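PDB 3R0V: Alpha/beta hydrolase fold protein from Sphaerobacter thermophilus, which probably acts as a hydrolase of the alpha/beta hydrolase superfamily, with no assigned natural substrate, and carries D-malate in a pocket in the crystal. Local coordinates for residues 9-14 against 56-61; 67-72 against 185-190; 121-126 against 225-230. All coordinates share one frame; numbering follows the deposited sequence.

How the contacts relate
Contact 1 is buried and contact 2 lies at the surface, yet they are neighbours, with centres about 12 Å apart. Two salt bridges join them: R57 and R60 of 56-61 each reach one carboxylate oxygen of D188 in 185-190. Both also involve helix 71-84, which supplies D77 to contact 1 and begins within 67-72 of contact 2. Contact 3 is partly buried and stands across the chain's centre from contact 1, about 31 Å away between centres, where a loop meets helix 219-231. The chemistry changes accordingly: an ion pair carries contact 1, stacked rings contact 2, and sparse van der Waals touches, one of them against a carboxylate, contact 3.

Contact 1 of 3, residues 9-14 against 56-61; sequences SSDGTP and DRRGRG
R58 reaches from a turn of 56-61 to grip D11 at the tip of a beta hairpin, the small antiparallel pair of strands 6-8 and 14-16. The hairpin end is a type I turn from S9 to G12 with a G1-type bulge at G12, whose positive phi suits glycine, and S9 N bonds back to T13 O. Along 56-61, D56 is tied to R36 through a salt bridge. R57 opens a type II turn that closes at R60, and its guanidinium goes to E74 instead of the hairpin. R58 carries the contact. Its CG sits between the backbone N and the carbonyl carbon (chi1 63°), and a bend at chi3 brings the guanidinium end-on to the carboxylate. NH2 takes the syn lone pair of D11 OD2 at 2.9 Å, and NH1 meets D11 OD1 at 3.2 Å, the two planes standing 50° apart. T13 lies over one face of the guanidinium, its CB 3.7 Å from R58 NH1, while S9 OG sits at the edge. D77 of helix 71-84 binds both R58 NE and S9 OG, giving the arginine a second acid and fixing its rotation. G59 supplies the positive phi that this type II turn calls for, and R60 follows with its NH2 over the centre of the R57 guanidinium. D11 OD1 is gripped three times: beside R58 NH1 it accepts from T13 OG1 at 2.6 Å on the syn side, and on the anti side from T13 N at 3.0 Å, which makes an Asx turn.

Contact 2 of 3, residues 67-72 against 185-190; sequences PPYAVE and LPYDHA
The rings of Y69 and Y187 lie flat on one another as an offset stack, their planes 12° apart and their centroids separated by 4.1 Å. The offset decides what sits over what. Y69 CD1 comes down over the centre of the Y187 ring, 3.4 Å from Y187 CD1, whereas Y187 CD1 lies nearer the rim of the Y69 ring. The shift brings the root of the Y187 side chain over the remainder of the partner face, where CB makes a CH-pi contact 4.0 Å from the Y69 centroid. Y69 can present this face because its CG is anti to the backbone N (chi1 -180°), which swings the ring out toward helix 185-192. One helical turn on, the A190 methyl is the bump that fits the notch between the Y69 ring and V71, 3.7 Å from Y69 CE2 and 4.0 Å from V71 CG2, which also meets A190 O at 3.6 Å. Both phenols have polar partners beyond the stack: Y69 OH bonds to E74, and Y187 OH to D65. Y187 approaches the malate-binding S96 to about 8 Å between side chains. The packing thus joins the loop before helix 71-84, in the core domain, to helix 185-192, which belongs to the helical insertion between strands 111-117 and 209-213, an arrangement characteristic of the cap of an alpha/beta hydrolase.

Contact 3 of 3, residues 121-126 against 225-230; sequences YAVDDS and AQELAD
V123 and E227 run antiparallel alongside each other, a valine methyl against the carboxylate. This is van der Waals contact between a CH group and a carboxylate: V123 CG1 lies 3.3 Å from E227 OE1, and V123 CB is almost as near. E227 gets there with CG anti to the backbone N (chi1 178°) and an extended chain, so that it runs out from helix 219-231 alongside the valine. Cut back to an alanine, position E227 would lose the carboxylate that lies against V123, which is likely to open a gap between loop and helix on that side of the valine. The apolar part is deeper and looser, with L228 CD1 reaching the Y121 ring obliquely, 4.3 Å from its CD2. Polar bonding fixes the loop from within and from the preceding turn of the helix. D124 OD2 accepts from S126 N at 2.9 Å, forming an Asx turn, and from S126 OG at 2.6 Å. H223 ND1 bonds to D124 OD1, and T224 OG1 to the backbone O of Y121. Thus the loop leaving strand 111-117 is fastened to the helix of the beta-alpha-beta crossover that links the neighbouring parallel strands 209-213 and 235-239. That loop leads from the central sheet into the helical cap, as is usual in alpha/beta hydrolases, and Y121 directly follows P120 of the D-malate pocket.

Contact 1 of 3, residues 9-14 against 56-61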
ATOM      1  N   SER A   9     -13.664 -12.555  -4.948  1.00 14.61           N
ATOM      2  CA  SER A   9     -12.673 -13.079  -4.032  1.00 12.88           C
ATOM      3  C   SER A   9     -13.172 -14.434  -3.511  1.00 12.58           C
ATOM      4  O   SER A   9     -14.321 -14.804  -3.739  1.00 14.35           O
ATOM      5  CB  SER A   9     -12.488 -12.089  -2.871  1.00 12.85           C
ATOM      6  OG  SER A   9     -11.337 -12.405  -2.113  1.00 13.20           O
ATOM      7  N   SER A  10     -12.309 -15.161  -2.809  1.00 13.34           N
ATOM      8  CA  SER A  10     -12.669 -16.466  -2.256  0.69 15.11           C
ATOM      9  C   SER A  10     -13.972 -16.412  -1.455  1.00 14.55           C
ATOM     10  O   SER A  10     -14.798 -17.333  -1.538  1.00 17.61           O
ATOM     11  CB  SER A  10     -11.531 -17.003  -1.377  0.69 16.79           C
ATOM     12  OG  SER A  10     -11.794 -18.331  -0.949  0.69 19.63           O
ATOM     13  N   ASP A  11     -14.162 -15.340  -0.684  1.00 12.51           N
ATOM     14  CA  ASP A  11     -15.365 -15.213   0.144  1.00 13.68           C
ATOM     15  C   ASP A  11     -16.570 -14.651  -0.598  1.00 13.50           C
ATOM     16  O   ASP A  11     -17.607 -14.385   0.008  1.00 15.57           O
ATOM     17  CB  ASP A  11     -15.078 -14.403   1.419  1.00 15.33           C
ATOM     18  CG  ASP A  11     -14.906 -12.902   1.163  1.00 13.57           C
ATOM     19  OD1 ASP A  11     -14.969 -12.442  -0.003  1.00 14.06           O
ATOM     20  OD2 ASP A  11     -14.679 -12.180   2.155  1.00 13.21           O
ATOM     21  N   GLY A  12     -16.442 -14.493  -1.909  1.00 14.16           N
ATOM     22  CA  GLY A  12     -17.551 -14.005  -2.703  1.00 14.52           C
ATOM     23  C   GLY A  12     -17.569 -12.504  -2.964  1.00 13.19           C
ATOM     24  O   GLY A  12     -18.348 -12.047  -3.802  1.00 16.29           O
ATOM     25  N   THR A  13     -16.718 -11.738  -2.279  1.00 12.61           N
ATOM     26  CA  THR A  13     -16.700 -10.286  -2.444  1.00 12.59           C
ATOM     27  C   THR A  13     -16.300  -9.880  -3.858  1.00 13.05           C
ATOM     28  O   THR A  13     -15.258 -10.302  -4.352  1.00 12.94           O
ATOM     29  CB  THR A  13     -15.695  -9.643  -1.491  1.00 12.21           C
ATOM     30  OG1 THR A  13     -15.979 -10.072  -0.159  1.00 13.80           O
ATOM     31  CG2 THR A  13     -15.791  -8.121  -1.543  1.00 13.69           C
ATOM     32  N   PRO A  14     -17.115  -9.045  -4.516  1.00 12.54           N
ATOM     33  CA  PRO A  14     -16.692  -8.549  -5.831  1.00 14.00           C
ATOM     34  C   PRO A  14     -15.591  -7.501  -5.680  1.00 11.25           C
ATOM     35  O   PRO A  14     -15.760  -6.516  -4.942  1.00 12.74           O
ATOM     36  CB  PRO A  14     -17.962  -7.906  -6.389  1.00 14.93           C
ATOM     37  CG  PRO A  14     -18.763  -7.534  -5.177  1.00 17.76           C
ATOM     38  CD  PRO A  14     -18.471  -8.597  -4.150  1.00 13.81           C
ATOM     39  N   ASP A  56      -9.599  -1.770  -6.628  1.00 10.92           N
ATOM     40  CA  ASP A  56     -10.106  -1.194  -5.401  1.00 11.40           C
ATOM     41  C   ASP A  56     -10.070  -2.263  -4.323  1.00  9.82           C
ATOM     42  O   ASP A  56     -10.707  -3.295  -4.455  1.00 11.08           O
ATOM     43  CB  ASP A  56     -11.558  -0.749  -5.592  1.00 12.49           C
ATOM     44  CG  ASP A  56     -11.710   0.431  -6.544  1.00 14.73           C
ATOM     45  OD1 ASP A  56     -10.908   1.384  -6.471  1.00 19.23           O
ATOM     46  OD2 ASP A  56     -12.658   0.437  -7.350  1.00 12.09           O
ATOM     47  N   ARG A  57      -9.323  -2.018  -3.261  1.00 10.95           N
ATOM     48  CA  ARG A  57      -9.328  -2.928  -2.129  1.00 10.27           C
ATOM     49  C   ARG A  57     -10.731  -2.996  -1.531  1.00 10.95           C
ATOM     50  O   ARG A  57     -11.558  -2.095  -1.731  1.00 11.85           O
ATOM     51  CB  ARG A  57      -8.285  -2.488  -1.095  1.00 10.53           C
ATOM     52  CG  ARG A  57      -6.864  -2.888  -1.534  1.00 12.07           C
ATOM     53  CD  ARG A  57      -5.784  -2.306  -0.623  1.00 12.00           C
ATOM     54  NE  ARG A  57      -5.930  -2.757   0.765  1.00 10.57           N
ATOM     55  CZ  ARG A  57      -5.292  -2.196   1.791  1.00 10.34           C
ATOM     56  NH1 ARG A  57      -4.480  -1.164   1.571  1.00 12.70           N
ATOM     57  NH2 ARG A  57      -5.472  -2.646   3.035  1.00 11.51           N
ATOM     58  N   ARG A  58     -11.013  -4.080  -0.818  1.00 10.57           N
ATOM     59  CA  ARG A  58     -12.372  -4.274  -0.327  1.00 10.89           C
ATOM     60  C   ARG A  58     -12.867  -3.105   0.521  1.00 11.53           C
ATOM     61  O   ARG A  58     -12.107  -2.496   1.287  1.00 11.13           O
ATOM     62  CB  ARG A  58     -12.549  -5.613   0.400  1.00 10.61           C
ATOM     63  CG  ARG A  58     -11.728  -5.805   1.654  1.00 12.23           C
ATOM     64  CD  ARG A  58     -12.178  -7.069   2.382  1.00 12.35           C
ATOM     65  NE  ARG A  58     -12.119  -8.208   1.471  1.00 12.01           N
ATOM     66  CZ  ARG A  58     -12.914  -9.271   1.516  1.00 13.04           C
ATOM     67  NH1 ARG A  58     -12.758 -10.237   0.622  1.00 13.10           N
ATOM     68  NH2 ARG A  58     -13.848  -9.385   2.457  1.00 14.04           N
ATOM     69  N   GLY A  59     -14.144  -2.781   0.344  1.00 10.03           N
ATOM     70  CA  GLY A  59     -14.773  -1.691   1.068  1.00 11.55           C
ATOM     71  C   GLY A  59     -14.517  -0.329   0.459  1.00 10.89           C
ATOM     72  O   GLY A  59     -14.947   0.674   1.033  1.00 12.08           O
ATOM     73  N   ARG A  60     -13.840  -0.284  -0.691  1.00 11.01           N
ATOM     74  CA  ARG A  60     -13.483   0.981  -1.346  1.00 13.06           C
ATOM     75  C   ARG A  60     -13.912   1.012  -2.802  1.00 11.20           C
ATOM     76  O   ARG A  60     -14.048  -0.019  -3.446  1.00 11.43           O
ATOM     77  CB  ARG A  60     -11.969   1.182  -1.315  1.00 13.20           C
ATOM     78  CG  ARG A  60     -11.354   0.855   0.012  1.00 14.52           C
ATOM     79  CD  ARG A  60      -9.863   0.937  -0.078  1.00 15.08           C
ATOM     80  NE  ARG A  60      -9.265   0.263   1.058  1.00 14.99           N
ATOM     81  CZ  ARG A  60      -8.102   0.606   1.589  1.00 13.08           C
ATOM     82  NH1 ARG A  60      -7.404   1.619   1.073  1.00 13.05           N
ATOM     83  NH2 ARG A  60      -7.642  -0.074   2.624  1.00 14.32           N
ATOM     84  N   GLY A  61     -14.076   2.216  -3.336  1.00 11.63           N
ATOM     85  CA  GLY A  61     -14.328   2.392  -4.755  1.00 12.24           C
ATOM     86  C   GLY A  61     -15.507   1.554  -5.200  1.00 11.80           C
ATOM     87  O   GLY A  61     -16.595   1.660  -4.622  1.00 12.08           O
TER

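Contact 2 of 3, residues 67-72 against 185-190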
ATOM      1  N   PRO A  67     -18.081  -8.795   5.727  1.00 14.30           N
ATOM      2  CA  PRO A  67     -17.563  -8.974   7.091  1.00 12.53           C
ATOM      3  C   PRO A  67     -17.582 -10.460   7.495  1.00 10.85           C
ATOM      4  O   PRO A  67     -18.329 -11.241   6.913  1.00 13.97           O
ATOM      5  CB  PRO A  67     -18.544  -8.160   7.959  1.00 15.64           C
ATOM      6  CG  PRO A  67     -19.317  -7.305   6.997  1.00 22.58           C
ATOM      7  CD  PRO A  67     -19.357  -8.062   5.703  1.00 16.32           C
ATOM      8  N   PRO A  68     -16.758 -10.831   8.483  1.00 13.26           N
ATOM      9  CA  PRO A  68     -15.874  -9.931   9.227  1.00 12.55           C
ATOM     10  C   PRO A  68     -14.550  -9.697   8.506  1.00 14.49           C
ATOM     11  O   PRO A  68     -14.076 -10.557   7.749  1.00 15.03           O
ATOM     12  CB  PRO A  68     -15.612 -10.705  10.514  1.00 13.48           C
ATOM     13  CG  PRO A  68     -15.672 -12.147  10.077  1.00 12.01           C
ATOM     14  CD  PRO A  68     -16.725 -12.210   9.013  1.00 13.07           C
ATOM     15  N   TYR A  69     -13.949  -8.536   8.742  1.00 13.72           N
ATOM     16  CA  TYR A  69     -12.658  -8.263   8.152  1.00 13.37           C
ATOM     17  C   TYR A  69     -11.620  -9.252   8.675  1.00 13.47           C
ATOM     18  O   TYR A  69     -11.636  -9.626   9.847  1.00 14.94           O
ATOM     19  CB  TYR A  69     -12.197  -6.830   8.449  1.00 14.44           C
ATOM     20  CG  TYR A  69     -10.851  -6.588   7.811  1.00 14.14           C
ATOM     21  CD1 TYR A  69     -10.751  -6.256   6.467  1.00 13.10           C
ATOM     22  CD2 TYR A  69      -9.687  -6.754   8.538  1.00 12.94           C
ATOM     23  CE1 TYR A  69      -9.519  -6.086   5.870  1.00 12.90           C
ATOM     24  CE2 TYR A  69      -8.455  -6.593   7.962  1.00 13.19           C
ATOM     25  CZ  TYR A  69      -8.377  -6.250   6.633  1.00 11.98           C
ATOM     26  OH  TYR A  69      -7.139  -6.105   6.075  1.00 13.59           O
ATOM     27  N   ALA A  70     -10.717  -9.672   7.795  1.00 12.21           N
ATOM     28  CA  ALA A  70      -9.494 -10.357   8.189  1.00 12.69           C
ATOM     29  C   ALA A  70      -8.451 -10.015   7.145  1.00 12.41           C
ATOM     30  O   ALA A  70      -8.783  -9.846   5.969  1.00 11.88           O
ATOM     31  CB  ALA A  70      -9.702 -11.874   8.254  1.00 12.76           C
ATOM     32  N   VAL A  71      -7.194  -9.902   7.572  1.00  9.91           N
ATOM     33  CA  VAL A  71      -6.109  -9.648   6.634  1.00 11.59           C
ATOM     34  C   VAL A  71      -6.096 -10.728   5.544  1.00 12.48           C
ATOM     35  O   VAL A  71      -5.855 -10.425   4.373  1.00 11.71           O
ATOM     36  CB  VAL A  71      -4.735  -9.542   7.343  1.00 11.90           C
ATOM     37  CG1 VAL A  71      -3.613  -9.308   6.339  1.00 12.76           C
ATOM     38  CG2 VAL A  71      -4.758  -8.426   8.386  1.00 15.02           C
ATOM     39  N   GLU A  72      -6.386 -11.976   5.914  1.00 11.20           N
ATOM     40  CA  GLU A  72      -6.416 -13.063   4.937  1.00 12.94           C
ATOM     41  C   GLU A  72      -7.390 -12.783   3.792  1.00 11.67           C
ATOM     42  O   GLU A  72      -7.150 -13.198   2.653  1.00 11.52           O
ATOM     43  CB  GLU A  72      -6.749 -14.389   5.623  1.00 11.52           C
ATOM     44  CG  GLU A  72      -6.486 -15.617   4.755  1.00 13.71           C
ATOM     45  CD  GLU A  72      -5.006 -15.960   4.675  1.00 22.71           C
ATOM     46  OE1 GLU A  72      -4.231 -15.549   5.572  1.00 19.62           O
ATOM     47  OE2 GLU A  72      -4.618 -16.655   3.711  1.00 29.44           O
ATOM     48  N   LEU A 185      -9.778   2.467   7.479  1.00 10.68           N
ATOM     49  CA  LEU A 185      -8.549   2.694   8.229  1.00  9.92           C
ATOM     50  C   LEU A 185      -8.222   1.563   9.219  1.00 11.40           C
ATOM     51  O   LEU A 185      -7.052   1.205   9.371  1.00 11.75           O
ATOM     52  CB  LEU A 185      -8.566   4.058   8.928  1.00 10.97           C
ATOM     53  CG  LEU A 185      -8.360   5.265   8.005  1.00 10.51           C
ATOM     54  CD1 LEU A 185      -8.781   6.572   8.686  1.00 11.54           C
ATOM     55  CD2 LEU A 185      -6.925   5.349   7.487  1.00 13.92           C
ATOM     56  N   PRO A 186      -9.242   0.992   9.893  1.00 10.89           N
ATOM     57  CA  PRO A 186      -8.926  -0.149  10.760  1.00 11.78           C
ATOM     58  C   PRO A 186      -8.387  -1.349   9.981  1.00  9.97           C
ATOM     59  O   PRO A 186      -7.674  -2.165  10.552  1.00 12.95           O
ATOM     60  CB  PRO A 186     -10.270  -0.481  11.415  1.00 12.52           C
ATOM     61  CG  PRO A 186     -11.022   0.822  11.394  1.00 13.12           C
ATOM     62  CD  PRO A 186     -10.640   1.419  10.052  1.00 11.15           C
ATOM     63  N   TYR A 187      -8.732  -1.467   8.704  1.00 10.77           N
ATOM     64  CA  TYR A 187      -8.222  -2.569   7.890  1.00 12.29           C
ATOM     65  C   TYR A 187      -6.718  -2.424   7.705  1.00 12.53           C
ATOM     66  O   TYR A 187      -5.968  -3.393   7.846  1.00 11.79           O
ATOM     67  CB  TYR A 187      -8.879  -2.579   6.515  1.00 11.75           C
ATOM     68  CG  TYR A 187     -10.371  -2.803   6.498  1.00 10.35           C
ATOM     69  CD1 TYR A 187     -11.081  -3.060   7.659  1.00 13.12           C
ATOM     70  CD2 TYR A 187     -11.060  -2.806   5.289  1.00 14.27           C
ATOM     71  CE1 TYR A 187     -12.454  -3.285   7.621  1.00 17.87           C
ATOM     72  CE2 TYR A 187     -12.413  -3.034   5.237  1.00 15.17           C
ATOM     73  CZ  TYR A 187     -13.109  -3.270   6.406  1.00 14.69           C
ATOM     74  OH  TYR A 187     -14.469  -3.502   6.352  1.00 20.49           O
ATOM     75  N   ASP A 188      -6.271  -1.212   7.390  1.00 11.09           N
ATOM     76  CA  ASP A 188      -4.842  -0.986   7.233  1.00 11.48           C
ATOM     77  C   ASP A 188      -4.099  -1.141   8.554  1.00 11.74           C
ATOM     78  O   ASP A 188      -2.964  -1.625   8.578  1.00 13.27           O
ATOM     79  CB  ASP A 188      -4.590   0.347   6.544  1.00 12.13           C
ATOM     80  CG  ASP A 188      -4.887   0.259   5.053  1.00 13.32           C
ATOM     81  OD1 ASP A 188      -5.904   0.798   4.589  1.00 17.66           O
ATOM     82  OD2 ASP A 188      -4.108  -0.425   4.350  1.00 15.24           O
ATOM     83  N   HIS A 189      -4.735  -0.766   9.661  1.00 11.30           N
ATOM     84  CA  HIS A 189      -4.113  -1.011  10.954  1.00 11.21           C
ATOM     85  C   HIS A 189      -3.897  -2.518  11.164  1.00 12.13           C
ATOM     86  O   HIS A 189      -2.827  -2.951  11.603  1.00 12.31           O
ATOM     87  CB  HIS A 189      -4.964  -0.412  12.074  1.00 12.36           C
ATOM     88  CG  HIS A 189      -4.340  -0.538  13.432  1.00 14.15           C
ATOM     89  ND1 HIS A 189      -5.054  -0.358  14.597  1.00 23.86           N
ATOM     90  CD2 HIS A 189      -3.077  -0.845  13.809  1.00 19.55           C
ATOM     91  CE1 HIS A 189      -4.252  -0.535  15.634  1.00 20.92           C
ATOM     92  NE2 HIS A 189      -3.047  -0.834  15.183  1.00 18.55           N
ATOM     93  N   ALA A 190      -4.896  -3.322  10.808  1.00 11.04           N
ATOM     94  CA  ALA A 190      -4.762  -4.771  10.932  1.00 11.92           C
ATOM     95  C   ALA A 190      -3.653  -5.351  10.042  1.00 10.71           C
ATOM     96  O   ALA A 190      -2.899  -6.228  10.469  1.00 12.30           O
ATOM     97  CB  ALA A 190      -6.105  -5.453  10.639  1.00 12.17           C
TER

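Contact 3 of 3, residues 121-126 against 225-230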
ATOM      1  N   TYR A 121       6.491   0.161   8.296  1.00 10.33           N
ATOM      2  CA  TYR A 121       6.906  -0.549   9.502  1.00  9.86           C
ATOM      3  C   TYR A 121       7.797   0.385  10.309  1.00 12.52           C
ATOM      4  O   TYR A 121       8.234   1.419   9.817  1.00 13.23           O
ATOM      5  CB  TYR A 121       7.654  -1.845   9.172  1.00 11.35           C
ATOM      6  CG  TYR A 121       6.769  -2.883   8.542  1.00 10.97           C
ATOM      7  CD1 TYR A 121       5.979  -3.699   9.334  1.00 12.14           C
ATOM      8  CD2 TYR A 121       6.701  -3.031   7.157  1.00 12.84           C
ATOM      9  CE1 TYR A 121       5.143  -4.650   8.769  1.00 11.76           C
ATOM     10  CE2 TYR A 121       5.877  -3.981   6.587  1.00 13.13           C
ATOM     11  CZ  TYR A 121       5.100  -4.780   7.399  1.00 10.92           C
ATOM     12  OH  TYR A 121       4.267  -5.712   6.811  1.00 13.61           O
ATOM     13  N   ALA A 122       8.057   0.017  11.558  1.00 12.92           N
ATOM     14  CA  ALA A 122       8.912   0.803  12.434  1.00 11.80           C
ATOM     15  C   ALA A 122      10.025  -0.081  12.963  1.00 12.92           C
ATOM     16  O   ALA A 122       9.762  -1.202  13.404  1.00 15.11           O
ATOM     17  CB  ALA A 122       8.093   1.355  13.595  1.00 17.15           C
ATOM     18  N   VAL A 123      11.263   0.407  12.930  1.00 12.94           N
ATOM     19  CA  VAL A 123      12.383  -0.368  13.453  1.00 13.43           C
ATOM     20  C   VAL A 123      13.214   0.361  14.506  1.00 13.10           C
ATOM     21  O   VAL A 123      14.187  -0.191  15.002  1.00 16.28           O
ATOM     22  CB  VAL A 123      13.330  -0.822  12.333  1.00 12.77           C
ATOM     23  CG1 VAL A 123      12.576  -1.709  11.350  1.00 14.41           C
ATOM     24  CG2 VAL A 123      13.945   0.392  11.623  1.00 14.37           C
ATOM     25  N   ASP A 124      12.843   1.592  14.835  1.00 12.13           N
ATOM     26  CA  ASP A 124      13.626   2.376  15.794  1.00 13.36           C
ATOM     27  C   ASP A 124      12.795   3.509  16.392  1.00 15.69           C
ATOM     28  O   ASP A 124      11.678   3.784  15.942  1.00 14.73           O
ATOM     29  CB  ASP A 124      14.885   2.929  15.119  1.00 16.73           C
ATOM     30  CG  ASP A 124      14.587   4.058  14.149  1.00 16.57           C
ATOM     31  OD1 ASP A 124      14.088   3.795  13.029  1.00 23.56           O
ATOM     32  OD2 ASP A 124      14.865   5.234  14.489  1.00 22.06           O
ATOM     33  N   ASP A 125      13.354   4.173  17.399  1.00 14.14           N
ATOM     34  CA  ASP A 125      12.626   5.197  18.138  1.00 14.67           C
ATOM     35  C   ASP A 125      12.465   6.531  17.405  1.00 16.21           C
ATOM     36  O   ASP A 125      11.771   7.416  17.903  1.00 17.84           O
ATOM     37  CB  ASP A 125      13.297   5.467  19.491  1.00 15.92           C
ATOM     38  CG  ASP A 125      13.053   4.367  20.518  1.00 16.88           C
ATOM     39  OD1 ASP A 125      12.324   3.392  20.257  1.00 18.32           O
ATOM     40  OD2 ASP A 125      13.589   4.516  21.640  1.00 17.93           O
ATOM     41  N   SER A 126      13.072   6.689  16.231  1.00 15.48           N
ATOM     42  CA  SER A 126      12.910   7.946  15.489  1.00 17.00           C
ATOM     43  C   SER A 126      11.484   8.115  14.961  1.00 17.29           C
ATOM     44  O   SER A 126      11.097   9.203  14.559  1.00 21.32           O
ATOM     45  CB  SER A 126      13.926   8.086  14.350  1.00 20.04           C
ATOM     46  OG  SER A 126      13.630   7.202  13.282  1.00 20.35           O
ATOM     47  N   ALA A 225      13.220   0.914   5.479  1.00 11.10           N
ATOM     48  CA  ALA A 225      13.552   0.483   4.132  1.00 11.61           C
ATOM     49  C   ALA A 225      14.892  -0.241   4.108  1.00 12.23           C
ATOM     50  O   ALA A 225      15.037  -1.308   3.499  1.00 12.76           O
ATOM     51  CB  ALA A 225      13.554   1.667   3.178  1.00 13.50           C
ATOM     52  N   GLN A 226      15.874   0.326   4.794  1.00 12.07           N
ATOM     53  CA  GLN A 226      17.194  -0.281   4.871  1.00 12.86           C
ATOM     54  C   GLN A 226      17.099  -1.672   5.480  1.00 12.43           C
ATOM     55  O   GLN A 226      17.727  -2.622   5.012  1.00 13.84           O
ATOM     56  CB  GLN A 226      18.132   0.594   5.713  1.00 16.44           C
ATOM     57  CG  GLN A 226      19.615   0.222   5.571  1.00 23.59           C
ATOM     58  CD  GLN A 226      20.059  -0.909   6.495  1.00 36.80           C
ATOM     59  OE1 GLN A 226      21.069  -1.568   6.232  1.00 42.53           O
ATOM     60  NE2 GLN A 226      19.322  -1.126   7.587  1.00 28.34           N
ATOM     61  N   GLU A 227      16.329  -1.788   6.554  1.00 12.45           N
ATOM     62  CA  GLU A 227      16.244  -3.066   7.243  1.00 12.35           C
ATOM     63  C   GLU A 227      15.533  -4.100   6.370  1.00 13.50           C
ATOM     64  O   GLU A 227      15.970  -5.241   6.291  1.00 13.77           O
ATOM     65  CB  GLU A 227      15.543  -2.963   8.591  1.00 13.54           C
ATOM     66  CG  GLU A 227      15.433  -4.337   9.265  1.00 15.32           C
ATOM     67  CD  GLU A 227      15.010  -4.284  10.729  1.00 18.99           C
ATOM     68  OE1 GLU A 227      15.450  -3.368  11.462  1.00 21.76           O
ATOM     69  OE2 GLU A 227      14.241  -5.179  11.150  1.00 20.90           O
ATOM     70  N   LEU A 228      14.443  -3.712   5.715  1.00 11.48           N
ATOM     71  CA  LEU A 228      13.731  -4.653   4.848  1.00 12.08           C
ATOM     72  C   LEU A 228      14.633  -5.133   3.718  1.00 13.13           C
ATOM     73  O   LEU A 228      14.620  -6.318   3.367  1.00 13.66           O
ATOM     74  CB  LEU A 228      12.478  -4.021   4.260  1.00 12.26           C
ATOM     75  CG  LEU A 228      11.318  -3.893   5.242  1.00 14.51           C
ATOM     76  CD1 LEU A 228      10.229  -2.993   4.685  1.00 17.10           C
ATOM     77  CD2 LEU A 228      10.752  -5.266   5.560  1.00 15.35           C
ATOM     78  N   ALA A 229      15.415  -4.226   3.140  1.00 11.63           N
ATOM     79  CA  ALA A 229      16.277  -4.600   2.017  1.00 13.36           C
ATOM     80  C   ALA A 229      17.443  -5.475   2.457  1.00 15.75           C
ATOM     81  O   ALA A 229      18.107  -6.095   1.622  1.00 19.56           O
ATOM     82  CB  ALA A 229      16.776  -3.360   1.285  1.00 15.13           C
ATOM     83  N   ASP A 230      17.686  -5.532   3.762  1.00 13.82           N
ATOM     84  CA  ASP A 230      18.699  -6.426   4.311  0.53 14.63           C
ATOM     85  C   ASP A 230      18.073  -7.778   4.683  1.00 15.37           C
ATOM     86  O   ASP A 230      18.662  -8.842   4.454  1.00 18.91           O
ATOM     87  CB  ASP A 230      19.370  -5.773   5.527  0.53 18.15           C
ATOM     88  CG  ASP A 230      20.547  -6.577   6.055  0.53 24.59           C
ATOM     89  OD1 ASP A 230      21.614  -6.571   5.406  0.53 29.64           O
ATOM     90  OD2 ASP A 230      20.413  -7.201   7.127  0.53 30.25           O
TER